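Local coordinates for lipoprotein (Bacillus anthracis, PDB 4JG9), which is of unknown function but is a putative lipoprotein that may bind lipid, at residues 49-58 with 166-174; 68-78 with 90-99. All blocks are in the same frame, centred on the assembly; numbering follows the deposited sequence.

Contact 1 (49-58 with 166-174); sequences VLKDVNWEET and YDQFVITAE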
loop_
_atom_site.group_PDB
_atom_site.type_symbol
_atom_site.label_atom_id
_atom_site.label_comp_id
_atom_site.label_asym_id
_atom_site.label_seq_id
_atom_site.Cartn_x
_atom_site.Cartn_y
_atom_site.Cartn_z
ATOM N N VAL A 49 -12.463 13.559 -1.488
ATOM C CA VAL A 49 -11.392 14.542 -1.686
ATOM C C VAL A 49 -11.184 14.838 -3.165
ATOM O O VAL A 49 -10.573 15.843 -3.511
ATOM C CB VAL A 49 -10.028 14.124 -1.082
ATOM C CG1 VAL A 49 -10.108 14.100 0.435
ATOM C CG2 VAL A 49 -9.568 12.785 -1.636
ATOM N N LEU A 50 -11.680 13.959 -4.032
ATOM C CA LEU A 50 -11.572 14.172 -5.473
ATOM C C LEU A 50 -12.555 15.211 -6.010
ATOM O O LEU A 50 -12.419 15.653 -7.154
ATOM C CB LEU A 50 -11.818 12.868 -6.228
ATOM C CG LEU A 50 -10.808 11.745 -6.060
ATOM C CD1 LEU A 50 -11.208 10.565 -6.934
ATOM C CD2 LEU A 50 -9.415 12.234 -6.399
ATOM N N LYS A 51 -13.547 15.580 -5.200
ATOM C CA LYS A 51 -14.705 16.338 -5.685
ATOM C C LYS A 51 -14.408 17.631 -6.456
ATOM O O LYS A 51 -14.974 17.869 -7.529
ATOM C CB LYS A 51 -15.711 16.605 -4.550
ATOM C CG LYS A 51 -15.196 17.580 -3.483
ATOM C CD LYS A 51 -16.205 17.842 -2.366
ATOM C CE LYS A 51 -15.678 18.916 -1.410
ATOM N NZ LYS A 51 -16.730 19.483 -0.522
ATOM N N ASP A 52 -13.485 18.436 -5.945
ATOM C CA ASP A 52 -13.246 19.748 -6.531
ATOM C C ASP A 52 -11.875 19.866 -7.156
ATOM O O ASP A 52 -11.379 20.970 -7.365
ATOM C CB ASP A 52 -13.392 20.824 -5.460
ATOM C CG ASP A 52 -14.787 20.893 -4.899
ATOM O OD1 ASP A 52 -15.754 20.924 -5.696
ATOM O OD2 ASP A 52 -14.910 20.894 -3.655
ATOM N N VAL A 53 -11.270 18.734 -7.486
ATOM C CA VAL A 53 -9.920 18.760 -8.005
ATOM C C VAL A 53 -9.928 19.379 -9.393
ATOM O O VAL A 53 -10.749 19.032 -10.237
ATOM C CB VAL A 53 -9.287 17.348 -8.031
ATOM C CG1 VAL A 53 -7.995 17.333 -8.848
ATOM C CG2 VAL A 53 -9.045 16.851 -6.605
ATOM N N ASN A 54 -9.022 20.313 -9.617
ATOM C CA ASN A 54 -8.897 20.909 -10.921
ATOM C C ASN A 54 -7.776 20.136 -11.565
ATOM O O ASN A 54 -6.641 20.202 -11.125
ATOM C CB ASN A 54 -8.536 22.383 -10.789
ATOM C CG ASN A 54 -8.475 23.094 -12.124
ATOM O OD1 ASN A 54 -8.939 22.580 -13.138
ATOM N ND2 ASN A 54 -7.896 24.287 -12.127
ATOM N N TRP A 55 -8.093 19.396 -12.615
ATOM C CA TRP A 55 -7.105 18.514 -13.199
ATOM C C TRP A 55 -6.179 19.214 -14.164
ATOM O O TRP A 55 -6.221 19.010 -15.364
ATOM C CB TRP A 55 -7.770 17.288 -13.814
ATOM C CG TRP A 55 -8.136 16.295 -12.768
ATOM C CD1 TRP A 55 -9.348 16.135 -12.182
ATOM C CD2 TRP A 55 -7.264 15.350 -12.148
ATOM N NE1 TRP A 55 -9.292 15.140 -11.248
ATOM C CE2 TRP A 55 -8.021 14.639 -11.211
ATOM C CE3 TRP A 55 -5.917 15.031 -12.303
ATOM C CZ2 TRP A 55 -7.479 13.634 -10.431
ATOM C CZ3 TRP A 55 -5.384 14.036 -11.532
ATOM C CH2 TRP A 55 -6.160 13.346 -10.610
ATOM N N GLU A 56 -5.335 20.050 -13.586
ATOM C CA GLU A 56 -4.324 20.775 -14.309
ATOM C C GLU A 56 -3.112 20.824 -13.403
ATOM O O GLU A 56 -3.253 20.883 -12.192
ATOM C CB GLU A 56 -4.823 22.183 -14.596
ATOM C CG GLU A 56 -3.976 22.977 -15.565
ATOM C CD GLU A 56 -4.571 24.337 -15.865
ATOM O OE1 GLU A 56 -5.799 24.486 -15.769
ATOM O OE2 GLU A 56 -3.806 25.256 -16.194
ATOM N N GLU A 57 -1.924 20.814 -13.985
ATOM C CA GLU A 57 -0.699 20.877 -13.203
ATOM C C GLU A 57 -0.707 22.138 -12.354
ATOM O O GLU A 57 -1.080 23.207 -12.842
ATOM C CB GLU A 57 0.517 20.887 -14.121
ATOM C CG GLU A 57 1.836 21.028 -13.394
ATOM C CD GLU A 57 3.019 21.090 -14.342
ATOM O OE1 GLU A 57 4.027 20.390 -14.099
ATOM O OE2 GLU A 57 2.949 21.854 -15.330
ATOM N N THR A 58 -0.357 21.999 -11.079
ATOM C CA THR A 58 -0.250 23.141 -10.174
ATOM C C THR A 58 0.876 24.061 -10.659
ATOM O O THR A 58 1.966 23.592 -10.996
ATOM C CB THR A 58 0.046 22.681 -8.735
ATOM O OG1 THR A 58 -1.060 21.924 -8.238
ATOM C CG2 THR A 58 0.244 23.858 -7.831
ATOM N N TYR A 166 -4.999 17.492 5.110
ATOM C CA TYR A 166 -4.309 18.774 5.181
ATOM C C TYR A 166 -4.558 19.595 3.928
ATOM O O TYR A 166 -5.073 20.705 3.994
ATOM C CB TYR A 166 -2.801 18.588 5.382
ATOM C CG TYR A 166 -2.096 19.913 5.498
ATOM C CD1 TYR A 166 -2.223 20.676 6.647
ATOM C CD2 TYR A 166 -1.344 20.426 4.450
ATOM C CE1 TYR A 166 -1.603 21.904 6.767
ATOM C CE2 TYR A 166 -0.715 21.662 4.557
ATOM C CZ TYR A 166 -0.852 22.392 5.720
ATOM O OH TYR A 166 -0.242 23.610 5.854
ATOM N N ASP A 167 -4.136 19.054 2.792
ATOM C CA ASP A 167 -4.373 19.679 1.509
ATOM C C ASP A 167 -4.130 18.696 0.370
ATOM O O ASP A 167 -3.887 17.502 0.595
ATOM C CB ASP A 167 -3.498 20.921 1.341
ATOM C CG ASP A 167 -4.243 22.059 0.644
ATOM O OD1 ASP A 167 -5.054 21.745 -0.261
ATOM O OD2 ASP A 167 -4.056 23.247 1.024
ATOM N N GLN A 168 -4.198 19.205 -0.853
ATOM C CA GLN A 168 -3.977 18.391 -2.038
ATOM C C GLN A 168 -3.474 19.265 -3.184
ATOM O O GLN A 168 -3.750 20.460 -3.218
ATOM C CB GLN A 168 -5.278 17.696 -2.442
ATOM C CG GLN A 168 -6.300 18.614 -3.096
ATOM C CD GLN A 168 -7.667 17.965 -3.267
ATOM O OE1 GLN A 168 -8.634 18.637 -3.624
ATOM N NE2 GLN A 168 -7.764 16.670 -2.974
ATOM N N PHE A 169 -2.715 18.684 -4.104
ATOM C CA PHE A 169 -2.386 19.386 -5.341
ATOM C C PHE A 169 -2.007 18.417 -6.454
ATOM O O PHE A 169 -1.738 17.245 -6.199
ATOM C CB PHE A 169 -1.331 20.495 -5.132
ATOM C CG PHE A 169 0.009 19.997 -4.689
ATOM C CD1 PHE A 169 0.988 19.667 -5.614
ATOM C CD2 PHE A 169 0.303 19.888 -3.348
ATOM C CE1 PHE A 169 2.234 19.210 -5.206
ATOM C CE2 PHE A 169 1.545 19.425 -2.930
ATOM C CZ PHE A 169 2.509 19.087 -3.861
ATOM N N VAL A 170 -2.018 18.908 -7.687
ATOM C CA VAL A 170 -1.815 18.063 -8.853
ATOM C C VAL A 170 -0.424 18.242 -9.444
ATOM O O VAL A 170 0.064 19.363 -9.585
ATOM C CB VAL A 170 -2.895 18.352 -9.926
ATOM C CG1 VAL A 170 -2.584 17.640 -11.222
ATOM C CG2 VAL A 170 -4.262 17.932 -9.413
ATOM N N ILE A 171 0.215 17.135 -9.798
ATOM C CA ILE A 171 1.534 17.188 -10.415
ATOM C C ILE A 171 1.499 16.427 -11.723
ATOM O O ILE A 171 0.537 15.708 -12.001
ATOM C CB ILE A 171 2.626 16.600 -9.484
ATOM C CG1 ILE A 171 2.302 15.149 -9.130
ATOM C CG2 ILE A 171 2.726 17.408 -8.196
ATOM C CD1 ILE A 171 3.310 14.188 -9.617
ATOM N N THR A 172 2.536 16.601 -12.533
ATOM C CA THR A 172 2.640 15.909 -13.812
ATOM C C THR A 172 3.774 14.904 -13.770
ATOM O O THR A 172 4.880 15.225 -13.341
ATOM C CB THR A 172 2.938 16.883 -14.952
ATOM O OG1 THR A 172 1.950 17.917 -14.965
ATOM C CG2 THR A 172 2.941 16.158 -16.286
ATOM N N ALA A 173 3.510 13.688 -14.214
ATOM C CA ALA A 173 4.580 12.723 -14.385
ATOM C C ALA A 173 4.825 12.544 -15.868
ATOM O O ALA A 173 3.888 12.362 -16.653
ATOM C CB ALA A 173 4.227 11.381 -13.729
ATOM N N GLU A 174 6.093 12.582 -16.246
ATOM C CA GLU A 174 6.481 12.453 -17.637
ATOM C C GLU A 174 6.818 11.000 -17.943
ATOM O O GLU A 174 6.855 10.592 -19.098
ATOM C CB GLU A 174 7.677 13.356 -17.928
ATOM C CG GLU A 174 7.353 14.834 -17.856
ATOM C CD GLU A 174 8.578 15.687 -17.599
ATOM O OE1 GLU A 174 9.569 15.555 -18.347
ATOM O OE2 GLU A 174 8.542 16.497 -16.647
ATOM O OXT GLU A 174 7.057 10.196 -17.036
HETATM O O HOH W 1 4.933 18.542 -11.693
#

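Contact 2 (68-78 with 90-99); sequences LKGIEEKIAMA and IMWYFLDPEM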
loop_
_atom_site.group_PDB
_atom_site.type_symbol
_atom_site.label_atom_id
_atom_site.label_comp_id
_atom_site.label_asym_id
_atom_site.label_seq_id
_atom_site.Cartn_x
_atom_site.Cartn_y
_atom_site.Cartn_z
ATOM N N LEU A 68 9.061 26.170 -6.712
ATOM C CA LEU A 68 8.294 25.265 -5.877
ATOM C C LEU A 68 6.956 24.908 -6.497
ATOM O O LEU A 68 6.384 25.691 -7.236
ATOM C CB LEU A 68 8.043 25.909 -4.516
ATOM C CG LEU A 68 8.840 25.438 -3.309
ATOM C CD1 LEU A 68 10.294 25.197 -3.644
ATOM C CD2 LEU A 68 8.703 26.429 -2.173
ATOM N N LYS A 69 6.460 23.718 -6.187
ATOM C CA LYS A 69 5.131 23.315 -6.615
ATOM C C LYS A 69 4.277 22.895 -5.436
ATOM O O LYS A 69 4.698 22.105 -4.608
ATOM C CB LYS A 69 5.187 22.201 -7.650
ATOM C CG LYS A 69 5.254 22.710 -9.069
ATOM C CD LYS A 69 4.822 21.656 -10.061
ATOM C CE LYS A 69 5.111 22.103 -11.481
ATOM N NZ LYS A 69 4.434 23.380 -11.812
ATOM N N GLY A 70 3.068 23.424 -5.369
ATOM C CA GLY A 70 2.159 23.080 -4.298
ATOM C C GLY A 70 1.296 24.255 -3.915
ATOM O O GLY A 70 0.944 25.069 -4.753
ATOM N N ILE A 71 0.962 24.336 -2.635
ATOM C CA ILE A 71 0.089 25.375 -2.122
ATOM C C ILE A 71 0.924 26.413 -1.399
ATOM O O ILE A 71 1.610 26.101 -0.421
ATOM C CB ILE A 71 -0.951 24.801 -1.138
ATOM C CG1 ILE A 71 -1.497 23.455 -1.646
ATOM C CG2 ILE A 71 -2.059 25.811 -0.892
ATOM C CD1 ILE A 71 -2.200 23.549 -3.000
ATOM N N GLU A 72 0.859 27.648 -1.880
ATOM C CA GLU A 72 1.641 28.738 -1.307
ATOM C C GLU A 72 1.291 28.945 0.157
ATOM O O GLU A 72 0.119 28.879 0.537
ATOM C CB GLU A 72 1.428 30.025 -2.106
ATOM C CG GLU A 72 2.098 30.003 -3.467
ATOM C CD GLU A 72 1.990 31.329 -4.218
ATOM O OE1 GLU A 72 2.484 32.364 -3.705
ATOM O OE2 GLU A 72 1.428 31.322 -5.341
ATOM N N GLU A 73 2.317 29.129 0.973
ATOM C CA GLU A 73 2.158 29.432 2.385
ATOM C C GLU A 73 1.692 28.229 3.188
ATOM O O GLU A 73 1.342 28.357 4.350
ATOM C CB GLU A 73 1.213 30.617 2.589
ATOM C CG GLU A 73 1.807 31.955 2.184
ATOM C CD GLU A 73 0.875 33.126 2.433
ATOM O OE1 GLU A 73 -0.053 32.995 3.255
ATOM O OE2 GLU A 73 1.077 34.187 1.811
ATOM N N LYS A 74 1.673 27.062 2.563
ATOM C CA LYS A 74 1.269 25.853 3.260
ATOM C C LYS A 74 2.276 24.737 3.077
ATOM O O LYS A 74 3.148 24.537 3.908
ATOM C CB LYS A 74 -0.115 25.412 2.805
ATOM C CG LYS A 74 -1.198 26.415 3.145
ATOM C CD LYS A 74 -2.583 25.819 2.999
ATOM C CE LYS A 74 -2.870 24.811 4.092
ATOM N NZ LYS A 74 -4.237 24.245 3.956
ATOM N N ILE A 75 2.149 24.012 1.979
ATOM C CA ILE A 75 3.069 22.936 1.680
ATOM C C ILE A 75 3.404 22.899 0.197
ATOM O O ILE A 75 2.556 23.147 -0.639
ATOM C CB ILE A 75 2.504 21.586 2.156
ATOM C CG1 ILE A 75 3.587 20.513 2.148
ATOM C CG2 ILE A 75 1.307 21.179 1.318
ATOM C CD1 ILE A 75 3.212 19.273 2.922
ATOM N N ALA A 76 4.644 22.572 -0.121
ATOM C CA ALA A 76 5.076 22.490 -1.505
ATOM C C ALA A 76 6.272 21.568 -1.633
ATOM O O ALA A 76 6.930 21.257 -0.634
ATOM C CB ALA A 76 5.415 23.884 -2.035
HETATM N N MSE A 77 6.546 21.127 -2.859
HETATM C CA MSE A 77 7.757 20.369 -3.144
HETATM C C MSE A 77 8.631 21.153 -4.107
HETATM O O MSE A 77 8.153 22.070 -4.781
HETATM C CB MSE A 77 7.427 19.005 -3.736
HETATM C CG MSE A 77 6.503 19.075 -4.940
HETATM SE SE MSE A 77 6.234 17.319 -5.813
HETATM C CE MSE A 77 7.554 17.618 -7.213
ATOM N N ALA A 78 9.913 20.807 -4.164
ATOM C CA ALA A 78 10.798 21.426 -5.135
ATOM C C ALA A 78 10.259 21.151 -6.532
ATOM O O ALA A 78 9.798 20.037 -6.826
ATOM C CB ALA A 78 12.205 20.880 -4.993
ATOM N N ILE A 90 12.832 14.048 -3.644
ATOM C CA ILE A 90 12.398 15.419 -3.833
ATOM C C ILE A 90 12.217 16.126 -2.506
ATOM O O ILE A 90 11.598 15.608 -1.579
ATOM C CB ILE A 90 11.106 15.485 -4.665
ATOM C CG1 ILE A 90 11.394 14.906 -6.053
ATOM C CG2 ILE A 90 10.620 16.930 -4.783
ATOM C CD1 ILE A 90 10.238 14.886 -7.014
HETATM N N MSE A 91 12.798 17.312 -2.408
HETATM C CA MSE A 91 12.704 18.059 -1.178
HETATM C C MSE A 91 11.301 18.643 -0.984
HETATM O O MSE A 91 10.739 19.285 -1.882
HETATM C CB MSE A 91 13.798 19.123 -1.124
HETATM C CG MSE A 91 15.056 18.635 -0.372
HETATM SE SE MSE A 91 14.735 18.773 1.557
HETATM C CE MSE A 91 13.684 20.393 1.351
ATOM N N TRP A 92 10.723 18.381 0.184
ATOM C CA TRP A 92 9.424 18.944 0.523
ATOM C C TRP A 92 9.593 20.089 1.510
ATOM O O TRP A 92 10.517 20.076 2.333
ATOM C CB TRP A 92 8.501 17.873 1.084
ATOM C CG TRP A 92 7.882 17.060 0.007
ATOM C CD1 TRP A 92 8.525 16.205 -0.848
ATOM C CD2 TRP A 92 6.495 17.010 -0.342
ATOM N NE1 TRP A 92 7.624 15.636 -1.717
ATOM C CE2 TRP A 92 6.369 16.105 -1.425
ATOM C CE3 TRP A 92 5.347 17.639 0.152
ATOM C CZ2 TRP A 92 5.140 15.812 -2.021
ATOM C CZ3 TRP A 92 4.119 17.346 -0.446
ATOM C CH2 TRP A 92 4.030 16.438 -1.520
ATOM N N TYR A 93 8.710 21.081 1.412
ATOM C CA TYR A 93 8.817 22.290 2.220
ATOM C C TYR A 93 7.525 22.573 2.971
ATOM O O TYR A 93 6.438 22.617 2.366
ATOM C CB TYR A 93 9.163 23.489 1.329
ATOM C CG TYR A 93 10.490 23.376 0.620
ATOM C CD1 TYR A 93 10.594 22.712 -0.596
ATOM C CD2 TYR A 93 11.638 23.949 1.153
ATOM C CE1 TYR A 93 11.814 22.616 -1.261
ATOM C CE2 TYR A 93 12.860 23.856 0.501
ATOM C CZ TYR A 93 12.942 23.192 -0.708
ATOM O OH TYR A 93 14.150 23.092 -1.366
ATOM N N PHE A 94 7.653 22.797 4.279
ATOM C CA PHE A 94 6.504 23.046 5.142
ATOM C C PHE A 94 6.403 24.520 5.465
ATOM O O PHE A 94 6.937 24.980 6.475
ATOM C CB PHE A 94 6.606 22.190 6.406
ATOM C CG PHE A 94 6.844 20.746 6.108
ATOM C CD1 PHE A 94 5.836 19.967 5.572
ATOM C CD2 PHE A 94 8.087 20.179 6.315
ATOM C CE1 PHE A 94 6.056 18.650 5.267
ATOM C CE2 PHE A 94 8.312 18.861 6.013
ATOM C CZ PHE A 94 7.297 18.094 5.488
ATOM N N LEU A 95 5.715 25.243 4.584
ATOM C CA LEU A 95 5.653 26.695 4.595
ATOM C C LEU A 95 4.744 27.210 5.689
ATOM O O LEU A 95 4.956 28.301 6.229
ATOM C CB LEU A 95 5.159 27.201 3.236
ATOM C CG LEU A 95 5.811 26.525 2.022
ATOM C CD1 LEU A 95 5.128 26.950 0.739
ATOM C CD2 LEU A 95 7.299 26.873 1.955
ATOM N N ASP A 96 3.729 26.420 6.011
ATOM C CA ASP A 96 2.761 26.793 7.031
ATOM C C ASP A 96 3.451 26.946 8.400
ATOM O O ASP A 96 4.015 25.982 8.943
ATOM C CB ASP A 96 1.663 25.734 7.073
ATOM C CG ASP A 96 0.519 26.096 7.994
ATOM O OD1 ASP A 96 0.629 27.073 8.766
ATOM O OD2 ASP A 96 -0.506 25.380 7.945
ATOM N N PRO A 97 3.420 28.176 8.953
ATOM C CA PRO A 97 4.016 28.461 10.263
ATOM C C PRO A 97 3.265 27.754 11.385
ATOM O O PRO A 97 3.778 27.668 12.500
ATOM C CB PRO A 97 3.876 29.984 10.399
ATOM C CG PRO A 97 2.787 30.360 9.477
ATOM C CD PRO A 97 2.866 29.389 8.326
ATOM N N GLU A 98 2.063 27.267 11.091
ATOM C CA GLU A 98 1.308 26.486 12.067
ATOM C C GLU A 98 1.023 25.065 11.551
ATOM O O GLU A 98 -0.065 24.528 11.745
ATOM C CB GLU A 98 0.014 27.207 12.449
ATOM C CG GLU A 98 0.226 28.301 13.484
ATOM C CD GLU A 98 -0.963 29.231 13.609
ATOM O OE1 GLU A 98 -2.108 28.736 13.694
ATOM O OE2 GLU A 98 -0.753 30.460 13.620
HETATM N N MSE A 99 2.023 24.476 10.897
HETATM C CA MSE A 99 1.936 23.113 10.403
HETATM C C MSE A 99 1.604 22.183 11.547
HETATM O O MSE A 99 2.298 22.185 12.557
HETATM C CB MSE A 99 3.274 22.678 9.819
HETATM C CG MSE A 99 3.195 21.346 9.093
HETATM SE SE MSE A 99 2.503 21.590 7.301
HETATM C CE MSE A 99 2.017 19.768 7.021
#

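Contact 1 (49-58 with 166-174)
The backbone N of Thr-58 bonds to the carbonyl O of Val-170 at 3.1 Å, where the loop 49-58 runs along the edge of strand 164-173; the CA atoms of Glu-57 and Ile-171 come within 5.1 Å. Thr-58 OG1 stands anti to its own carbonyl carbon (chi1 -65°), which turns it back to Val-170 O. It donates there at 3.1 Å, in the carbonyl plane and on a lone pair, while the N-H comes in tilted from that plane. One oxygen is thus gripped by two donors of one residue.

Val-170 lies under the bend of the loop. Its CG2 meets Val-53 CG1 at 3.8 Å, and its CG1 faces the backbone O of Glu-56. Trp-55, the centre of an inverse gamma turn, bends back so that its ring brushes Val-170 CG1 obliquely. Val-53 CG1 covers one face of this ring near the rim.

At the other end Gln-168 reaches across on a chain extended beyond CG. NE2 gives a hydrogen bond of 3.0 Å to Val-49 O, which lies in the amide plane of Gln-168, while NE2 sits above the Val-49 carbonyl plane. The same NE2 also bonds to Asn-158 OD1 on the neighbouring strand 153-161. Near the C-terminus, a water links Glu-57 OE1 to Thr-172 N.

The loop has only one direct backbone-to-backbone hydrogen bond to the strand here. Side-chain groups and a water supply the other polar links, so the loop covers this edge without becoming a further strand of the sheet.

Contact 2 (68-78 with 90-99)
Tyr-93 and Ala-76 pair through both backbone N-H groups at the middle of an antiparallel beta hairpin, strands 75-78 and 88-94. Tyr-93 N to Ala-76 O is 2.7 Å, and Ala-76 N to Tyr-93 O is 3.1 Å. Ala-78 N extends the ladder to Met-91 O.

The tight part is the face that carries Ile-75, Met-77, Trp-92 and Phe-94. Selenomethionine Met-77 sets CB over a face of the Trp-92 indole, a CH-pi contact 3.9 Å from the centroid of the five-membered ring and 10° off its normal. Its chain bends at chi3 (-98°), and CE ends on Ile-90 CD1 at 3.8 Å. Ile-75 holds CG1 anti to the backbone N (chi1 -167°), and an extended chi2 brings CD1 against two rings. This methyl meets the edge of Trp-92 at CE3 and approaches Phe-94 CE1 obliquely at 3.7 Å. Leu-157 and Ile-159 of strand 153-161 also touch Trp-92, so this face turns to the second sheet.

The other face is more mixed: Ala-76 and Leu-68 are buried, Tyr-93 and Leu-95 partly exposed. Tyr-93 turns its ring edge to the Ala-78 backbone, and Leu-68 CD1 approaches the ring obliquely. Leu-95 packs CD1 near Ala-76 CB and the turn at Glu-73. Glu-73 and Pro-97 are exposed and mark the solvent side. Lys-74 and Ile-75 form a classic beta bulge opposite Ile-71. After strand 88-94 an Asx turn follows, Asp-96 OD1 accepting from Glu-98 N. Lys-74 O takes Asp-96 N at 2.9 Å, in the carbonyl plane on a lone pair, and Leu-95 N only weakly.

Contact 1 is a surface contact and contact 2 is partly buried. Contact 1 lays a loop on strand 164-173 of one sheet, whereas contact 2 joins two neighbouring strands of the other. The first combines a few mixed polar links with packing round Val-170; the second relies on a regular ladder and apolar packing. Contact 2 is nested in the chain between the two segments of contact 1, and the two meet at polar points. Lys-69 NZ reaches Thr-58 O, and Tyr-166 OH reaches Asp-96 OD2. Lys-74 forms a salt bridge with Asp-167 and a cation-pi contact with Tyr-166. These interactions tie strand 164-173 and the 49-58 loop to the hairpin sheet.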